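Local coordinates for protein formate oxidase (Aspergillus oryzae, PDB 5ZU3) that probably oxidises formate with oxygen as electron acceptor, as an FAD-dependent member of the GMC oxidoreductase family carrying 8-formyl-FAD, at residues T70-D75 / N449-D454; P426-G431 / D454-A459. The protein carries 1 engineered substitution. One frame throughout, in Å; residues are numbered along the deposited sequence.

Contact 1 (T70-D75 / N449-D454); sequences TMVRRD and NFFAND
R74, just along the chain from strand residues V72 and R73, lays the edge of its guanidinium group against the loop that leads into helix 454-473. R74 NH1 gives one hydrogen bond to F451 O at 2.7 Å, almost straight onto the carbonyl, and another to D454 OD1 at 2.8 Å. R74 NH2 closes on the same D454 OD1 at 3.0 Å, so the end of the guanidinium holds a single carboxylate oxygen in a salt bridge, with the two flat groups nearly coplanar, their planes 27° apart. A bend at chi3 (45°) turns the guanidinium to this position, and NE forms a salt bridge with D76 OD1. Three bonds near the guanidinium plane, to F451 O and D454 OD1, together with D76 at NE, should fix its rotation. The loop received here is a type II turn, N449 to A452, in the C-terminal part of the GMC oxidoreductase chain, whereas the 70-75 segment carries a classic beta bulge, M71 and V72 both facing R79. At the bulge M71 O accepts F450 N at 3.0 Å, in the carbonyl plane. V72 crosses F450 at about a right angle; V72 CG2 lies 4.0 Å from F450 CB, and the same methyl approaches the F451 ring at its edge. M71 SD comes to within 4.4 Å of F450 CE2. Beyond V72, one water links the two segments, accepting from R73 N and donating to N449 OD1 and F450 O, while the R73 guanidinium leads away to E78.

Contact 2 (P426-G431 / D454-A459); sequences PISDPG and DLDIIA
Polar bonds to the carboxylate of D456 dominate the meeting of the 426-431 loop with the first turn of helix 454-473. I427 N donates to D456 OD1 at 2.8 Å with an N-H...O angle of 168°, using the syn lone pair of that oxygen. The other oxygen, D456 OD2, accepts twice from S428: S428 N and S428 OG each lie 2.9 Å away. Both donors come in from one face of the carboxylate, well above its plane, so OD1 and OD2 are engaged from different directions and the group is held by three bonds. S428 OG lies beside its own backbone N (chi1 -81°), which lets both donors reach that face together, and the same hydroxyl also takes the backbone N of N453, the residue at the N-cap of this helix. The loop thus fastens to the amino-terminal end of a long helix in the C-terminal part of the GMC oxidoreductase chain, where N453 OD1 caps L455 N. Three bonds, two of them from main-chain amides, would be expected to stabilise the buried D456 as a carboxylate. Carbon atoms make van der Waals contacts with the same group: P426 CB lies 3.2 Å from D456 OD2, and I427 CG1 lies 3.3 Å from D456 OD1. The apolar contact is that of I427 with L455. With CG1 placed between the backbone N and the carbonyl carbon (chi1 57°), I427 directs CD1 onto the helix, where I427 CD1 meets L455 CB and L455 CD2, each at 3.7 Å. The side chains of L455 and D456 also touch F384.

From the N terminus the chain first runs through strand 67-73, and the 70-75 segment waits for its partner until 449-454, so contact 1 closes a very long loop, with 373 residues between its segments. Contact 2 opens within it, at 426-431 after strand 415-423, and closes at 454-459 across only 22 residues, which include strand 445-447 and most of strand 431-434. The two loops therefore cross rather than nest. D454 lies in a segment of each, though its side chain takes part only in contact 1. They touch directly where N453 N meets S428 OG, a probable hydrogen bond. Together they tie the 70-75 segment and the 426-431 loop to the start of helix 454-473, away from the residues that bind FAD.

Contact 1 (T70-D75 / N449-D454)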
# COMPACT_ATOMS: atom_id res chain seq x y z
N THR A 70 16.75 1.25 2.91
CA THR A 70 17.57 0.42 2.04
C THR A 70 16.68 -0.46 1.17
O THR A 70 15.92 -1.30 1.68
CB THR A 70 18.53 -0.46 2.87
OG1 THR A 70 19.41 0.37 3.63
CG2 THR A 70 19.35 -1.34 1.95
N MET A 71 16.77 -0.26 -0.15
CA MET A 71 15.97 -0.99 -1.14
C MET A 71 16.51 -2.38 -1.37
O MET A 71 15.75 -3.36 -1.42
CB MET A 71 15.99 -0.23 -2.48
CG MET A 71 15.41 1.19 -2.41
SD MET A 71 13.61 1.18 -2.23
CE MET A 71 13.47 2.35 -0.92
N VAL A 72 17.81 -2.48 -1.53
CA VAL A 72 18.48 -3.73 -1.85
C VAL A 72 19.70 -3.83 -0.96
O VAL A 72 20.41 -2.84 -0.76
CB VAL A 72 18.90 -3.79 -3.34
CG1 VAL A 72 19.68 -5.07 -3.62
CG2 VAL A 72 17.67 -3.69 -4.26
N ARG A 73 19.93 -5.02 -0.39
CA ARG A 73 21.16 -5.30 0.36
C ARG A 73 21.61 -6.71 -0.01
O ARG A 73 21.24 -7.67 0.67
CB ARG A 73 20.98 -5.15 1.87
CG ARG A 73 22.31 -5.31 2.61
CD ARG A 73 22.17 -5.11 4.08
NE ARG A 73 22.07 -3.69 4.35
CZ ARG A 73 21.31 -3.16 5.31
NH1 ARG A 73 21.27 -1.85 5.48
NH2 ARG A 73 20.61 -3.96 6.12
N ARG A 74 22.40 -6.83 -1.07
CA ARG A 74 23.01 -8.06 -1.54
C ARG A 74 24.53 -7.90 -1.44
O ARG A 74 25.04 -6.79 -1.32
CB ARG A 74 22.64 -8.37 -3.00
CG ARG A 74 21.15 -8.59 -3.28
CD ARG A 74 20.82 -8.52 -4.81
NE ARG A 74 21.81 -9.26 -5.60
CZ ARG A 74 21.65 -10.51 -6.01
NH1 ARG A 74 20.53 -11.18 -5.70
NH2 ARG A 74 22.60 -11.11 -6.72
N ASP A 75 25.25 -9.02 -1.54
CA ASP A 75 26.70 -8.92 -1.51
C ASP A 75 27.23 -8.22 -2.76
O ASP A 75 28.28 -7.58 -2.69
CB ASP A 75 27.35 -10.30 -1.35
CG ASP A 75 27.24 -10.84 0.09
OD1 ASP A 75 26.73 -10.10 0.96
OD2 ASP A 75 27.71 -11.99 0.36
N ASN A 449 15.20 -5.47 1.47
CA ASN A 449 15.83 -6.70 1.04
C ASN A 449 15.22 -7.21 -0.27
O ASN A 449 14.97 -8.41 -0.43
CB ASN A 449 15.75 -7.75 2.13
CG ASN A 449 16.67 -8.91 1.87
OD1 ASN A 449 17.75 -8.74 1.30
ND2 ASN A 449 16.26 -10.11 2.30
N PHE A 450 14.98 -6.29 -1.20
CA PHE A 450 14.49 -6.66 -2.52
C PHE A 450 15.56 -7.48 -3.22
O PHE A 450 16.75 -7.15 -3.19
CB PHE A 450 14.19 -5.42 -3.36
CG PHE A 450 12.91 -4.71 -3.00
CD1 PHE A 450 11.80 -5.41 -2.52
CD2 PHE A 450 12.81 -3.34 -3.20
CE1 PHE A 450 10.63 -4.75 -2.23
CE2 PHE A 450 11.63 -2.66 -2.89
CZ PHE A 450 10.55 -3.35 -2.41
N PHE A 451 15.13 -8.54 -3.89
CA PHE A 451 15.99 -9.30 -4.78
C PHE A 451 17.11 -10.04 -4.05
O PHE A 451 18.15 -10.34 -4.64
CB PHE A 451 16.55 -8.38 -5.87
CG PHE A 451 15.49 -7.81 -6.76
CD1 PHE A 451 14.75 -8.63 -7.59
CD2 PHE A 451 15.21 -6.44 -6.76
CE1 PHE A 451 13.77 -8.11 -8.42
CE2 PHE A 451 14.21 -5.92 -7.59
CZ PHE A 451 13.50 -6.74 -8.41
N ALA A 452 16.90 -10.36 -2.76
CA ALA A 452 17.81 -11.28 -2.08
C ALA A 452 17.97 -12.58 -2.86
O ALA A 452 19.08 -13.11 -2.97
CB ALA A 452 17.31 -11.60 -0.66
N ASN A 453 16.88 -13.10 -3.43
CA ASN A 453 16.93 -14.31 -4.23
C ASN A 453 17.11 -13.95 -5.70
O ASN A 453 16.35 -13.14 -6.24
CB ASN A 453 15.66 -15.15 -4.05
CG ASN A 453 15.83 -16.61 -4.49
OD1 ASN A 453 16.37 -16.90 -5.57
ND2 ASN A 453 15.34 -17.53 -3.66
N ASP A 454 18.13 -14.52 -6.33
CA ASP A 454 18.38 -14.28 -7.76
C ASP A 454 17.15 -14.57 -8.63
O ASP A 454 16.98 -13.95 -9.68
CB ASP A 454 19.54 -15.16 -8.19
CG ASP A 454 20.89 -14.56 -7.84
OD1 ASP A 454 20.95 -13.52 -7.15
OD2 ASP A 454 21.90 -15.17 -8.25
O HOH W 1 18.55 -7.46 -1.08

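Contact 2 (P426-G431 / D454-A459)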
# COMPACT_ATOMS: atom_id res chain seq x y z
N PRO A 426 6.99 -12.17 -5.15
CA PRO A 426 8.43 -12.43 -5.04
C PRO A 426 8.69 -13.56 -4.06
O PRO A 426 7.87 -13.90 -3.22
CB PRO A 426 9.00 -11.11 -4.53
CG PRO A 426 7.86 -10.47 -3.78
CD PRO A 426 6.57 -11.07 -4.26
N ILE A 427 9.88 -14.14 -4.16
CA ILE A 427 10.26 -15.19 -3.23
C ILE A 427 11.46 -14.79 -2.38
O ILE A 427 11.98 -15.63 -1.62
CB ILE A 427 10.52 -16.51 -3.96
CG1 ILE A 427 11.60 -16.32 -5.02
CG2 ILE A 427 9.21 -17.01 -4.58
CD1 ILE A 427 12.27 -17.60 -5.47
N SER A 428 11.93 -13.56 -2.49
CA SER A 428 13.00 -13.13 -1.61
C SER A 428 12.55 -13.16 -0.15
O SER A 428 11.40 -12.83 0.18
CB SER A 428 13.49 -11.73 -1.99
OG SER A 428 14.38 -11.82 -3.08
N ASP A 429 13.48 -13.54 0.72
CA ASP A 429 13.30 -13.48 2.16
C ASP A 429 12.88 -12.06 2.54
O ASP A 429 13.16 -11.11 1.80
CB ASP A 429 14.59 -13.88 2.88
CG ASP A 429 14.80 -15.41 2.95
OD1 ASP A 429 13.84 -16.17 2.70
OD2 ASP A 429 15.93 -15.87 3.20
N PRO A 430 12.19 -11.89 3.65
CA PRO A 430 11.78 -10.54 4.05
C PRO A 430 12.96 -9.73 4.58
O PRO A 430 14.01 -10.25 4.95
CB PRO A 430 10.74 -10.79 5.15
CG PRO A 430 11.11 -12.15 5.70
CD PRO A 430 11.59 -12.93 4.50
N GLY A 431 12.75 -8.42 4.65
CA GLY A 431 13.66 -7.51 5.30
C GLY A 431 13.33 -7.33 6.77
O GLY A 431 12.77 -8.22 7.41
N ASP A 454 18.13 -14.52 -6.33
CA ASP A 454 18.38 -14.28 -7.76
C ASP A 454 17.15 -14.57 -8.63
O ASP A 454 16.98 -13.95 -9.68
CB ASP A 454 19.54 -15.16 -8.19
CG ASP A 454 20.89 -14.56 -7.84
OD1 ASP A 454 20.95 -13.52 -7.15
OD2 ASP A 454 21.90 -15.17 -8.25
N LEU A 455 16.29 -15.51 -8.21
CA LEU A 455 15.13 -15.84 -9.04
C LEU A 455 14.19 -14.66 -9.21
O LEU A 455 13.56 -14.52 -10.26
CB LEU A 455 14.38 -17.02 -8.45
CG LEU A 455 13.90 -18.01 -9.51
CD1 LEU A 455 15.08 -18.81 -10.11
CD2 LEU A 455 12.79 -18.92 -8.94
N ASP A 456 14.08 -13.79 -8.20
CA ASP A 456 13.26 -12.59 -8.35
C ASP A 456 13.82 -11.69 -9.45
O ASP A 456 13.06 -11.03 -10.16
CB ASP A 456 13.16 -11.80 -7.03
CG ASP A 456 12.14 -12.38 -6.03
OD1 ASP A 456 11.36 -13.30 -6.37
OD2 ASP A 456 12.11 -11.90 -4.86
N ILE A 457 15.16 -11.64 -9.58
CA ILE A 457 15.76 -10.84 -10.66
C ILE A 457 15.39 -11.43 -12.01
O ILE A 457 15.06 -10.70 -12.96
CB ILE A 457 17.29 -10.73 -10.50
CG1 ILE A 457 17.68 -10.03 -9.20
CG2 ILE A 457 17.93 -10.01 -11.68
CD1 ILE A 457 19.21 -9.99 -9.01
N ILE A 458 15.42 -12.76 -12.12
CA ILE A 458 15.06 -13.42 -13.38
C ILE A 458 13.61 -13.13 -13.71
O ILE A 458 13.28 -12.74 -14.84
CB ILE A 458 15.35 -14.94 -13.29
CG1 ILE A 458 16.86 -15.19 -13.33
CG2 ILE A 458 14.63 -15.71 -14.38
CD1 ILE A 458 17.27 -16.54 -12.81
N ALA A 459 12.73 -13.28 -12.73
CA ALA A 459 11.32 -12.98 -12.93
C ALA A 459 11.11 -11.53 -13.34
O ALA A 459 10.43 -11.25 -14.34
CB ALA A 459 10.54 -13.30 -11.65